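Local coordinates for protein beta sliding clamp (Caulobacter crescentus, PDB 5WCE) that forms a ring-shaped head-to-tail homodimer around DNA and probably tethers DNA polymerases and other proteins to it, giving them processivity, at residues R210-E215 / A243-K248. Residues are numbered along the deposited sequence; the frame is centred on the assembly and turned at random.
Sequences RKTIAE and AALTSK
The flat groups that Leu245 meets are backbone carbonyls of the helix: its CD1 stands off the oxygen end of one, with CD1 to Thr212 O at 3.6 Å, and lies over one face of the other, tilted from the perpendicular, with CD1 to Glu215 C at 4.0 Å. The same methyl meets the Glu215 side chain, CD1 to CB at 4.1 Å; beyond CB that chain folds back at chi2 and its carboxylate returns to the helix, where OE2 forms a salt bridge with Arg218. A third flat group, the carbonyl of Lys248, receives Ser247 OG in its plane, on a lone pair, at 2.6 Å from Lys248 O and a C=O...OG angle of 134°. Ser247 OG in turn accepts from Thr212 OG1 at 2.7 Å, so these buried hydroxyls donate in sequence and end on a backbone oxygen. Thr212 chi1, at -58°, places OG1 anti to its own carbonyl carbon, leaving CG2 to press on Ser247 CB at 3.4 Å, closer than usual for two carbons, and to meet Leu245 CD2 at 3.9 Å. The segment axes run antiparallel (170°), 9.3 Å apart. CB of Thr212 and Glu215 points to the strand, CB of Leu245 and Ser247 to the start of helix 210-220. Strand 243-248 pairs with 235-240 and with 58-65 of the N-terminal domain, making one sheet across two domains; helices on the inner, DNA-facing side of such sheets characterise this ring family.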
# COMPACT_ATOMS: atom_id res chain seq x y z
N ARG A 210 -19.29 -6.75 -10.90
CA ARG A 210 -18.15 -6.86 -10.01
C ARG A 210 -18.08 -5.75 -9.01
O ARG A 210 -17.93 -6.00 -7.81
CB ARG A 210 -16.84 -6.96 -10.83
CG ARG A 210 -15.58 -7.10 -10.00
CD ARG A 210 -14.31 -7.02 -10.85
NE ARG A 210 -14.22 -5.74 -11.58
CZ ARG A 210 -14.46 -5.52 -12.88
NH1 ARG A 210 -14.78 -6.49 -13.75
NH2 ARG A 210 -14.34 -4.25 -13.35
N LYS A 211 -18.19 -4.51 -9.47
CA LYS A 211 -18.09 -3.38 -8.55
C LYS A 211 -19.24 -3.37 -7.55
O LYS A 211 -19.07 -3.00 -6.39
CB LYS A 211 -17.98 -2.05 -9.32
CG LYS A 211 -17.92 -0.84 -8.38
CD LYS A 211 -17.77 0.50 -9.10
CE LYS A 211 -17.90 1.67 -8.14
NZ LYS A 211 -17.87 2.95 -8.92
N THR A 212 -20.43 -3.76 -7.99
CA THR A 212 -21.59 -3.84 -7.09
C THR A 212 -21.40 -4.82 -5.95
O THR A 212 -21.73 -4.55 -4.82
CB THR A 212 -22.86 -4.23 -7.90
OG1 THR A 212 -23.07 -3.24 -8.96
CG2 THR A 212 -24.08 -4.34 -6.96
N ILE A 213 -20.84 -5.99 -6.29
CA ILE A 213 -20.48 -7.00 -5.27
C ILE A 213 -19.48 -6.39 -4.28
O ILE A 213 -19.63 -6.58 -3.09
CB ILE A 213 -19.95 -8.29 -5.94
CG1 ILE A 213 -21.11 -9.01 -6.64
CG2 ILE A 213 -19.20 -9.17 -4.95
CD1 ILE A 213 -22.21 -9.50 -5.71
N ALA A 214 -18.50 -5.66 -4.77
CA ALA A 214 -17.46 -5.11 -3.94
C ALA A 214 -18.06 -4.10 -2.94
O ALA A 214 -17.79 -4.16 -1.74
CB ALA A 214 -16.39 -4.46 -4.78
N GLU A 215 -18.92 -3.23 -3.46
CA GLU A 215 -19.53 -2.20 -2.64
C GLU A 215 -20.53 -2.81 -1.68
O GLU A 215 -20.56 -2.41 -0.51
CB GLU A 215 -20.18 -1.12 -3.53
CG GLU A 215 -19.16 -0.31 -4.33
CD GLU A 215 -18.14 0.34 -3.41
OE1 GLU A 215 -18.59 0.98 -2.47
OE2 GLU A 215 -16.90 0.12 -3.58
N ALA A 243 -28.65 2.25 5.17
CA ALA A 243 -27.99 2.32 3.90
C ALA A 243 -28.64 1.32 2.91
O ALA A 243 -29.21 0.27 3.33
CB ALA A 243 -26.53 2.05 4.08
N ALA A 244 -28.59 1.65 1.61
CA ALA A 244 -29.10 0.72 0.54
C ALA A 244 -28.28 0.87 -0.72
O ALA A 244 -27.75 1.97 -1.03
CB ALA A 244 -30.56 0.99 0.27
N LEU A 245 -28.07 -0.21 -1.44
CA LEU A 245 -27.32 -0.17 -2.69
C LEU A 245 -28.25 -0.73 -3.76
O LEU A 245 -28.71 -1.88 -3.63
CB LEU A 245 -26.07 -1.01 -2.51
CG LEU A 245 -25.01 -1.10 -3.59
CD1 LEU A 245 -24.11 -2.32 -3.30
CD2 LEU A 245 -25.51 -1.28 -4.97
N THR A 246 -28.59 0.07 -4.75
CA THR A 246 -29.42 -0.38 -5.88
C THR A 246 -28.53 -0.39 -7.11
O THR A 246 -27.80 0.58 -7.38
CB THR A 246 -30.63 0.55 -6.08
OG1 THR A 246 -31.31 0.76 -4.84
CG2 THR A 246 -31.55 -0.01 -7.11
N SER A 247 -28.58 -1.48 -7.90
CA SER A 247 -27.67 -1.62 -9.05
C SER A 247 -28.35 -2.22 -10.26
O SER A 247 -29.23 -3.13 -10.13
CB SER A 247 -26.45 -2.51 -8.67
OG SER A 247 -25.60 -2.77 -9.79
N LYS A 248 -27.94 -1.75 -11.44
CA LYS A 248 -28.21 -2.51 -12.68
C LYS A 248 -27.52 -3.88 -12.59
O LYS A 248 -26.58 -4.08 -11.81
CB LYS A 248 -27.66 -1.81 -13.90
CG LYS A 248 -28.33 -0.48 -14.21
CD LYS A 248 -27.58 0.24 -15.31
CE LYS A 248 -28.21 1.61 -15.51
NZ LYS A 248 -27.48 2.38 -16.55